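Local structure of CRISPR-associated protein Cse2 (Thermus thermophilus, 2ZCA) at residues 1-9 with 128-136; 24-35 with 63-73. The protein belongs to the CasB/Cse2 family of CRISPR-associated proteins and probably takes part in CRISPR-based antiviral defence against mobile genetic elements. All blocks are in the same frame, centred on the assembly; numbering follows the deposited sequence.

Contact 1 of 2, residues 1-9 with 128-136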
loop_
_atom_site.group_PDB
_atom_site.type_symbol
_atom_site.label_atom_id
_atom_site.label_comp_id
_atom_site.label_asym_id
_atom_site.label_seq_id
_atom_site.Cartn_x
_atom_site.Cartn_y
_atom_site.Cartn_z
HETATM N N MSE A 1 -3.875 -17.638 5.851
HETATM C CA MSE A 1 -3.915 -16.260 5.283
HETATM C C MSE A 1 -2.550 -15.833 4.761
HETATM O O MSE A 1 -1.524 -16.397 5.140
HETATM C CB MSE A 1 -4.347 -15.249 6.345
HETATM C CG MSE A 1 -5.736 -15.443 6.913
HETATM SE SE MSE A 1 -6.167 -13.963 8.083
HETATM C CE MSE A 1 -5.287 -14.583 9.688
ATOM N N SER A 2 -2.550 -14.831 3.889
ATOM C CA SER A 2 -1.313 -14.301 3.336
ATOM C C SER A 2 -0.889 -13.165 4.261
ATOM O O SER A 2 -1.676 -12.717 5.094
ATOM C CB SER A 2 -1.551 -13.750 1.929
ATOM O OG SER A 2 -2.416 -12.625 1.961
ATOM N N PRO A 3 0.359 -12.691 4.138
ATOM C CA PRO A 3 0.816 -11.595 4.997
ATOM C C PRO A 3 -0.104 -10.377 4.851
ATOM O O PRO A 3 -0.409 -9.690 5.827
ATOM C CB PRO A 3 2.224 -11.318 4.481
ATOM C CG PRO A 3 2.686 -12.676 4.029
ATOM C CD PRO A 3 1.467 -13.218 3.317
ATOM N N GLY A 4 -0.540 -10.129 3.617
ATOM C CA GLY A 4 -1.421 -9.006 3.341
ATOM C C GLY A 4 -2.774 -9.144 4.008
ATOM O O GLY A 4 -3.293 -8.192 4.578
ATOM N N GLU A 5 -3.353 -10.336 3.946
ATOM C CA GLU A 5 -4.650 -10.564 4.564
ATOM C C GLU A 5 -4.552 -10.449 6.086
ATOM O O GLU A 5 -5.451 -9.915 6.733
ATOM C CB GLU A 5 -5.188 -11.935 4.145
ATOM C CG GLU A 5 -5.368 -12.031 2.630
ATOM C CD GLU A 5 -5.827 -13.395 2.154
ATOM O OE1 GLU A 5 -5.184 -14.405 2.511
ATOM O OE2 GLU A 5 -6.827 -13.453 1.410
ATOM N N ARG A 6 -3.453 -10.935 6.652
ATOM C CA ARG A 6 -3.249 -10.866 8.096
ATOM C C ARG A 6 -3.149 -9.423 8.573
ATOM O O ARG A 6 -3.729 -9.050 9.592
ATOM C CB ARG A 6 -1.977 -11.616 8.499
ATOM C CG ARG A 6 -2.165 -13.111 8.702
ATOM C CD ARG A 6 -0.944 -13.719 9.372
ATOM N NE ARG A 6 0.113 -14.023 8.414
ATOM C CZ ARG A 6 0.095 -15.074 7.602
ATOM N NH1 ARG A 6 -0.928 -15.917 7.639
ATOM N NH2 ARG A 6 1.097 -15.286 6.754
ATOM N N PHE A 7 -2.406 -8.610 7.833
ATOM C CA PHE A 7 -2.234 -7.212 8.210
ATOM C C PHE A 7 -3.535 -6.436 8.024
ATOM O O PHE A 7 -3.857 -5.540 8.808
ATOM C CB PHE A 7 -1.112 -6.577 7.383
ATOM C CG PHE A 7 -0.656 -5.244 7.913
ATOM C CD1 PHE A 7 -0.295 -5.105 9.250
ATOM C CD2 PHE A 7 -0.586 -4.131 7.081
ATOM C CE1 PHE A 7 0.128 -3.879 9.753
ATOM C CE2 PHE A 7 -0.163 -2.897 7.576
ATOM C CZ PHE A 7 0.194 -2.773 8.915
ATOM N N LEU A 8 -4.291 -6.782 6.988
ATOM C CA LEU A 8 -5.556 -6.107 6.739
ATOM C C LEU A 8 -6.496 -6.354 7.918
ATOM O O LEU A 8 -7.219 -5.455 8.347
ATOM C CB LEU A 8 -6.194 -6.628 5.453
ATOM C CG LEU A 8 -7.554 -6.027 5.108
ATOM C CD1 LEU A 8 -7.437 -4.512 4.951
ATOM C CD2 LEU A 8 -8.057 -6.660 3.826
ATOM N N ASP A 9 -6.486 -7.580 8.433
ATOM C CA ASP A 9 -7.328 -7.928 9.572
ATOM C C ASP A 9 -6.931 -7.049 10.757
ATOM O O ASP A 9 -7.783 -6.522 11.475
ATOM C CB ASP A 9 -7.142 -9.403 9.941
ATOM C CG ASP A 9 -8.057 -9.841 11.070
ATOM O OD1 ASP A 9 -9.289 -9.870 10.862
ATOM O OD2 ASP A 9 -7.549 -10.155 12.169
ATOM N N PHE A 128 -6.069 -3.631 -0.233
ATOM C CA PHE A 128 -4.873 -3.402 0.571
ATOM C C PHE A 128 -4.148 -4.676 0.980
ATOM O O PHE A 128 -2.970 -4.640 1.333
ATOM C CB PHE A 128 -5.237 -2.564 1.799
ATOM C CG PHE A 128 -5.470 -1.116 1.478
ATOM C CD1 PHE A 128 -4.396 -0.269 1.222
ATOM C CD2 PHE A 128 -6.760 -0.607 1.383
ATOM C CE1 PHE A 128 -4.604 1.068 0.874
ATOM C CE2 PHE A 128 -6.978 0.730 1.035
ATOM C CZ PHE A 128 -5.900 1.565 0.780
ATOM N N ALA A 129 -4.845 -5.805 0.925
ATOM C CA ALA A 129 -4.232 -7.079 1.258
ATOM C C ALA A 129 -3.273 -7.434 0.123
ATOM O O ALA A 129 -2.113 -7.768 0.357
ATOM C CB ALA A 129 -5.302 -8.154 1.412
ATOM N N ARG A 130 -3.759 -7.349 -1.111
ATOM C CA ARG A 130 -2.918 -7.646 -2.269
ATOM C C ARG A 130 -1.827 -6.590 -2.393
ATOM O O ARG A 130 -0.715 -6.879 -2.826
ATOM C CB ARG A 130 -3.757 -7.693 -3.560
ATOM C CG ARG A 130 -2.948 -7.993 -4.829
ATOM C CD ARG A 130 -2.049 -9.231 -4.682
ATOM N NE ARG A 130 -2.793 -10.480 -4.517
ATOM C CZ ARG A 130 -3.270 -11.219 -5.518
ATOM N NH1 ARG A 130 -3.085 -10.844 -6.779
ATOM N NH2 ARG A 130 -3.922 -12.344 -5.256
ATOM N N LEU A 131 -2.132 -5.356 -2.008
ATOM C CA LEU A 131 -1.127 -4.305 -2.093
ATOM C C LEU A 131 0.096 -4.655 -1.235
ATOM O O LEU A 131 1.234 -4.510 -1.682
ATOM C CB LEU A 131 -1.708 -2.956 -1.652
ATOM C CG LEU A 131 -0.729 -1.781 -1.759
ATOM C CD1 LEU A 131 -0.217 -1.670 -3.196
ATOM C CD2 LEU A 131 -1.415 -0.484 -1.336
ATOM N N LEU A 132 -0.129 -5.120 -0.010
ATOM C CA LEU A 132 0.998 -5.472 0.850
ATOM C C LEU A 132 1.721 -6.714 0.329
ATOM O O LEU A 132 2.948 -6.743 0.280
ATOM C CB LEU A 132 0.542 -5.715 2.293
ATOM C CG LEU A 132 1.661 -6.171 3.237
ATOM C CD1 LEU A 132 2.770 -5.121 3.268
ATOM C CD2 LEU A 132 1.104 -6.408 4.632
ATOM N N ASP A 133 0.971 -7.741 -0.056
ATOM C CA ASP A 133 1.611 -8.948 -0.567
ATOM C C ASP A 133 2.495 -8.611 -1.758
ATOM O O ASP A 133 3.573 -9.190 -1.927
ATOM C CB ASP A 133 0.571 -9.996 -0.981
ATOM C CG ASP A 133 -0.108 -10.646 0.208
ATOM O OD1 ASP A 133 0.584 -10.923 1.208
ATOM O OD2 ASP A 133 -1.327 -10.897 0.137
ATOM N N ASP A 134 2.038 -7.675 -2.584
ATOM C CA ASP A 134 2.802 -7.275 -3.757
ATOM C C ASP A 134 4.029 -6.440 -3.392
ATOM O O ASP A 134 5.117 -6.669 -3.912
ATOM C CB ASP A 134 1.916 -6.500 -4.737
ATOM C CG ASP A 134 0.876 -7.379 -5.403
ATOM O OD1 ASP A 134 1.051 -8.617 -5.385
ATOM O OD2 ASP A 134 -0.103 -6.830 -5.957
ATOM N N LEU A 135 3.857 -5.477 -2.492
ATOM C CA LEU A 135 4.974 -4.629 -2.088
ATOM C C LEU A 135 6.075 -5.469 -1.430
ATOM O O LEU A 135 7.266 -5.217 -1.616
ATOM C CB LEU A 135 4.477 -3.541 -1.125
ATOM C CG LEU A 135 5.477 -2.452 -0.718
ATOM C CD1 LEU A 135 6.056 -1.775 -1.958
ATOM C CD2 LEU A 135 4.774 -1.434 0.170
ATOM N N LEU A 136 5.673 -6.477 -0.667
ATOM C CA LEU A 136 6.635 -7.349 -0.007
ATOM C C LEU A 136 7.513 -8.104 -1.004
ATOM O O LEU A 136 8.652 -8.455 -0.697
ATOM C CB LEU A 136 5.904 -8.353 0.887
ATOM C CG LEU A 136 5.350 -7.806 2.203
ATOM C CD1 LEU A 136 4.413 -8.825 2.849
ATOM C CD2 LEU A 136 6.513 -7.484 3.131
HETATM O O HOH W 1 -2.621 -5.436 4.167
#
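Asp133 OD2 receives the hydroxyl of Ser2, OG to OD2 2.7 Å, on its syn lone pair, while the other oxygen of the same carboxylate, OD1, takes the backbone N-H of Gly4 at 2.8 Å from Gly4 N. That second donor comes from above the carboxylate plane, 43° out of it. Asp133 reaches across because its CG lies anti to its own carbonyl carbon (chi1 -73°), which carries the acid over to the first turn of helix 3-15. Ser2 is the N-cap of that helix: with OG placed between backbone N and carbonyl carbon (chi1 65°), it also accepts the N-H of Glu5, OG to N 3.2 Å. Glu5 in turn accepts through OE1, which takes the N-H of Ser2 on its anti lone pair and completes a capping box. Pro3 suits the first turn, where no N-H is needed for an intrahelical bond, and its CD rests against OD1 of Asp133.

Next to the polar end, Gly4 and Ala129 bring the backbones together, their CA atoms 4.0 Å apart. With no side chain at Gly4, its CA can lie 3.3 Å from Ala129 O in a CH...O contact. A water donates to both Gly4 O and Phe128 O, bridging carbonyls that already serve their helices. Farther in, Leu132 sends CD2 against CB of Phe7 at 3.5 Å, the two side chains crossing at about a right angle, and Leu8 CD2 meets the methyl of Ala129.

Since Asp133 faces the N-terminal end of helix 3-15, its negative charge probably interacts favourably with the helix dipole, so that one acid both supplements the capping box and joins two helices remote in sequence.

Contact 2 of 2, residues 24-35 with 63-73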
loop_
_atom_site.group_PDB
_atom_site.type_symbol
_atom_site.label_atom_id
_atom_site.label_comp_id
_atom_site.label_asym_id
_atom_site.label_seq_id
_atom_site.Cartn_x
_atom_site.Cartn_y
_atom_site.Cartn_z
ATOM N N ARG A 24 -5.205 6.514 12.981
ATOM C CA ARG A 24 -5.331 7.116 11.659
ATOM C C ARG A 24 -4.510 8.396 11.596
ATOM O O ARG A 24 -3.856 8.669 10.595
ATOM C CB ARG A 24 -6.793 7.441 11.332
ATOM C CG ARG A 24 -6.985 7.997 9.915
ATOM C CD ARG A 24 -8.403 8.509 9.684
ATOM N NE ARG A 24 -8.680 8.758 8.267
ATOM C CZ ARG A 24 -8.136 9.733 7.544
ATOM N NH1 ARG A 24 -7.271 10.577 8.088
ATOM N NH2 ARG A 24 -8.460 9.864 6.262
ATOM N N ALA A 25 -4.552 9.183 12.667
ATOM C CA ALA A 25 -3.803 10.431 12.713
ATOM C C ALA A 25 -2.313 10.162 12.538
ATOM O O ALA A 25 -1.626 10.881 11.807
ATOM C CB ALA A 25 -4.059 11.153 14.038
ATOM N N ALA A 26 -1.812 9.122 13.203
ATOM C CA ALA A 26 -0.397 8.781 13.104
ATOM C C ALA A 26 -0.066 8.223 11.723
ATOM O O ALA A 26 0.938 8.605 11.121
ATOM C CB ALA A 26 -0.022 7.769 14.180
ATOM N N PHE A 27 -0.905 7.317 11.229
ATOM C CA PHE A 27 -0.676 6.729 9.914
ATOM C C PHE A 27 -0.748 7.793 8.821
ATOM O O PHE A 27 0.094 7.831 7.920
ATOM C CB PHE A 27 -1.709 5.636 9.604
ATOM C CG PHE A 27 -1.574 4.396 10.449
ATOM C CD1 PHE A 27 -0.344 4.014 10.974
ATOM C CD2 PHE A 27 -2.678 3.575 10.670
ATOM C CE1 PHE A 27 -0.216 2.829 11.707
ATOM C CE2 PHE A 27 -2.559 2.388 11.399
ATOM C CZ PHE A 27 -1.326 2.016 11.918
ATOM N N ARG A 28 -1.756 8.656 8.898
ATOM C CA ARG A 28 -1.921 9.697 7.890
ATOM C C ARG A 28 -0.735 10.653 7.887
ATOM O O ARG A 28 -0.199 10.986 6.832
ATOM C CB ARG A 28 -3.224 10.469 8.129
ATOM C CG ARG A 28 -3.468 11.577 7.117
ATOM C CD ARG A 28 -3.667 11.029 5.702
ATOM N NE ARG A 28 -3.825 12.106 4.730
ATOM C CZ ARG A 28 -2.846 12.910 4.327
ATOM N NH1 ARG A 28 -1.615 12.762 4.803
ATOM N NH2 ARG A 28 -3.101 13.880 3.459
ATOM N N ARG A 29 -0.317 11.086 9.070
ATOM C CA ARG A 29 0.808 11.997 9.170
ATOM C C ARG A 29 2.116 11.342 8.717
ATOM O O ARG A 29 3.006 12.023 8.207
ATOM C CB ARG A 29 0.940 12.511 10.607
ATOM C CG ARG A 29 2.140 13.416 10.843
ATOM C CD ARG A 29 2.151 14.607 9.891
ATOM N NE ARG A 29 3.293 15.482 10.138
ATOM C CZ ARG A 29 3.636 16.508 9.364
ATOM N NH1 ARG A 29 2.924 16.796 8.283
ATOM N NH2 ARG A 29 4.694 17.246 9.671
ATOM N N SER A 30 2.225 10.023 8.875
ATOM C CA SER A 30 3.443 9.315 8.477
ATOM C C SER A 30 3.740 9.409 6.979
ATOM O O SER A 30 4.854 9.112 6.549
ATOM C CB SER A 30 3.375 7.836 8.870
ATOM O OG SER A 30 2.516 7.106 8.006
ATOM N N LEU A 31 2.753 9.808 6.184
ATOM C CA LEU A 31 2.973 9.925 4.744
ATOM C C LEU A 31 3.969 11.027 4.406
ATOM O O LEU A 31 4.524 11.057 3.308
ATOM C CB LEU A 31 1.653 10.173 4.008
ATOM C CG LEU A 31 0.790 8.940 3.725
ATOM C CD1 LEU A 31 -0.433 9.363 2.929
ATOM C CD2 LEU A 31 1.594 7.898 2.939
ATOM N N ALA A 32 4.205 11.925 5.358
ATOM C CA ALA A 32 5.143 13.024 5.149
ATOM C C ALA A 32 6.587 12.574 5.360
ATOM O O ALA A 32 7.526 13.313 5.054
ATOM C CB ALA A 32 4.814 14.178 6.099
ATOM N N PHE A 33 6.761 11.363 5.882
ATOM C CA PHE A 33 8.095 10.832 6.158
ATOM C C PHE A 33 8.321 9.465 5.521
ATOM O O PHE A 33 7.376 8.792 5.108
ATOM C CB PHE A 33 8.307 10.692 7.671
ATOM C CG PHE A 33 7.924 11.908 8.457
ATOM C CD1 PHE A 33 6.586 12.228 8.663
ATOM C CD2 PHE A 33 8.901 12.746 8.983
ATOM C CE1 PHE A 33 6.224 13.367 9.378
ATOM C CE2 PHE A 33 8.548 13.889 9.703
ATOM C CZ PHE A 33 7.208 14.198 9.899
ATOM N N PRO A 34 9.588 9.032 5.442
ATOM C CA PRO A 34 9.863 7.722 4.849
ATOM C C PRO A 34 9.161 6.661 5.694
ATOM O O PRO A 34 9.056 6.800 6.916
ATOM C CB PRO A 34 11.384 7.610 4.942
ATOM C CG PRO A 34 11.841 9.060 4.912
ATOM C CD PRO A 34 10.838 9.711 5.829
ATOM N N PRO A 35 8.660 5.595 5.055
ATOM C CA PRO A 35 7.971 4.521 5.774
ATOM C C PRO A 35 8.841 3.965 6.895
ATOM O O PRO A 35 10.023 3.693 6.693
ATOM C CB PRO A 35 7.721 3.481 4.681
ATOM C CG PRO A 35 7.578 4.319 3.449
ATOM C CD PRO A 35 8.678 5.334 3.605
ATOM N N TYR A 63 4.445 -0.422 7.125
ATOM C CA TYR A 63 4.196 0.965 7.512
ATOM C C TYR A 63 3.599 1.769 6.368
ATOM O O TYR A 63 2.703 2.587 6.579
ATOM C CB TYR A 63 5.489 1.635 7.982
ATOM C CG TYR A 63 5.835 1.334 9.425
ATOM C CD1 TYR A 63 5.171 1.979 10.468
ATOM C CD2 TYR A 63 6.795 0.378 9.745
ATOM C CE1 TYR A 63 5.453 1.678 11.798
ATOM C CE2 TYR A 63 7.083 0.069 11.068
ATOM C CZ TYR A 63 6.407 0.723 12.089
ATOM O OH TYR A 63 6.680 0.408 13.399
ATOM N N LEU A 64 4.091 1.544 5.154
ATOM C CA LEU A 64 3.570 2.290 4.015
ATOM C C LEU A 64 2.120 1.911 3.725
ATOM O O LEU A 64 1.292 2.779 3.446
ATOM C CB LEU A 64 4.444 2.066 2.769
ATOM C CG LEU A 64 3.998 2.767 1.476
ATOM C CD1 LEU A 64 3.867 4.265 1.702
ATOM C CD2 LEU A 64 5.011 2.490 0.372
ATOM N N VAL A 65 1.807 0.619 3.795
ATOM C CA VAL A 65 0.440 0.172 3.542
ATOM C C VAL A 65 -0.520 0.709 4.604
ATOM O O VAL A 65 -1.648 1.077 4.291
ATOM C CB VAL A 65 0.354 -1.368 3.473
ATOM C CG1 VAL A 65 -1.104 -1.818 3.446
ATOM C CG2 VAL A 65 1.067 -1.859 2.213
ATOM N N ALA A 66 -0.081 0.759 5.859
ATOM C CA ALA A 66 -0.931 1.295 6.916
ATOM C C ALA A 66 -1.220 2.767 6.610
ATOM O O ALA A 66 -2.339 3.242 6.806
ATOM C CB ALA A 66 -0.237 1.170 8.278
ATOM N N ALA A 67 -0.204 3.484 6.136
ATOM C CA ALA A 67 -0.359 4.899 5.813
ATOM C C ALA A 67 -1.331 5.098 4.653
ATOM O O ALA A 67 -2.183 5.989 4.690
ATOM C CB ALA A 67 0.996 5.514 5.470
ATOM N N LEU A 68 -1.207 4.267 3.624
ATOM C CA LEU A 68 -2.088 4.380 2.465
ATOM C C LEU A 68 -3.509 3.952 2.815
ATOM O O LEU A 68 -4.484 4.476 2.268
ATOM C CB LEU A 68 -1.529 3.547 1.306
ATOM C CG LEU A 68 -0.162 4.058 0.825
ATOM C CD1 LEU A 68 0.446 3.088 -0.173
ATOM C CD2 LEU A 68 -0.324 5.445 0.205
ATOM N N TYR A 69 -3.620 3.001 3.734
ATOM C CA TYR A 69 -4.919 2.515 4.190
ATOM C C TYR A 69 -5.633 3.670 4.892
ATOM O O TYR A 69 -6.821 3.902 4.682
ATOM C CB TYR A 69 -4.705 1.328 5.140
ATOM C CG TYR A 69 -5.938 0.789 5.834
ATOM C CD1 TYR A 69 -6.383 1.334 7.042
ATOM C CD2 TYR A 69 -6.622 -0.307 5.317
ATOM C CE1 TYR A 69 -7.478 0.785 7.721
ATOM C CE2 TYR A 69 -7.714 -0.860 5.983
ATOM C CZ TYR A 69 -8.135 -0.312 7.184
ATOM O OH TYR A 69 -9.205 -0.877 7.846
ATOM N N ALA A 70 -4.894 4.403 5.720
ATOM C CA ALA A 70 -5.459 5.540 6.434
ATOM C C ALA A 70 -5.865 6.651 5.462
ATOM O O ALA A 70 -6.917 7.275 5.628
ATOM C CB ALA A 70 -4.449 6.067 7.453
ATOM N N LEU A 71 -5.033 6.895 4.452
ATOM C CA LEU A 71 -5.314 7.924 3.455
ATOM C C LEU A 71 -6.673 7.673 2.805
ATOM O O LEU A 71 -7.424 8.614 2.518
ATOM C CB LEU A 71 -4.221 7.936 2.377
ATOM C CG LEU A 71 -4.434 8.871 1.179
ATOM C CD1 LEU A 71 -4.418 10.322 1.647
ATOM C CD2 LEU A 71 -3.345 8.636 0.136
ATOM N N LYS A 72 -6.983 6.397 2.584
ATOM C CA LYS A 72 -8.244 5.997 1.970
ATOM C C LYS A 72 -9.302 5.691 3.029
ATOM O O LYS A 72 -10.346 5.102 2.737
ATOM C CB LYS A 72 -8.022 4.773 1.070
ATOM C CG LYS A 72 -7.339 5.095 -0.258
ATOM C CD LYS A 72 -8.312 5.783 -1.216
ATOM C CE LYS A 72 -7.644 6.164 -2.534
ATOM N NZ LYS A 72 -8.608 6.781 -3.489
ATOM N N ASP A 73 -9.020 6.099 4.261
ATOM C CA ASP A 73 -9.935 5.893 5.379
ATOM C C ASP A 73 -10.366 4.433 5.527
ATOM O O ASP A 73 -11.519 4.139 5.849
ATOM C CB ASP A 73 -11.164 6.795 5.211
ATOM C CG ASP A 73 -11.870 7.065 6.523
ATOM O OD1 ASP A 73 -11.188 7.490 7.482
ATOM O OD2 ASP A 73 -13.101 6.860 6.594
HETATM O O HOH W 2 3.011 4.382 8.720
#
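Two helices of an all-helical fold, 20-29 and 56-71, pack here with their local axes 7.7 Å apart and 109° between their directions, and residues 30-35, which follow on from helix 20-29, continue the contact. Alanines on helix 56-71 keep the crossing close. Ala66 places its methyl over the centre of the Phe27 ring, a CH-pi contact 3.8 Å from CB to the centroid and 8° off the ring normal. Ala70 CB lies instead near the plane of that ring, at its edge, and touches Phe27 CB at 3.5 Å. Leu11 of helix 3-15 and Val45 of helix 42-49 add further apolar contacts to Phe27.

Ala67 CB meets Ser30 and Leu31. Leu31 CG is anti to its carbonyl carbon, bringing CD2 to 3.5 Å from Ala67 CB and within packing distance of Leu68 CD2, while CD1 turns to Leu71. Beside the methyl of Ala67, the hydroxyl of Ser30 accepts from a water that also donates to Tyr63 O, a bridge between the two segments. Pro35 lies side by side with Leu64, CG to CB 3.9 Å.

At the far end the long chain of Arg24, extended from CG to NE, reaches along Ala70 to Asp73. NE and OD1 form a salt bridge at 2.9 Å, using the anti lone pair of the acid, with guanidinium and carboxylate planes 51° apart. Ala70 O sits over one guanidinium face, too poorly angled for a bond. Asp73, with positive phi, is the C' residue of the Schellman motif that closes helix 56-71; the contact is thus a close helix-helix packing through small alanines, joined by a salt bridge to a helix C-terminus closed by a Schellman motif.

In the fold
Helix 56-71 ties the two contacts together: its 63-73 segment is one partner of contact 2 and also packs against both segments of contact 1. The contact centres lie about 16 Å apart. Phe128 CZ comes to 3.6 Å from Leu68 O, Leu132 CD1 to 3.8 Å from Val65 CG2, and Leu8 CD1 to 3.8 Å from Tyr69 CE2, all by packing. In sequence, contact 2 is nested within the loop that contact 1 closes, and helices 3-15 and 20-29 follow one another. The N-terminal helices are therefore brought together with helix 128-136 around the shared helix 56-71, through mainly apolar packing.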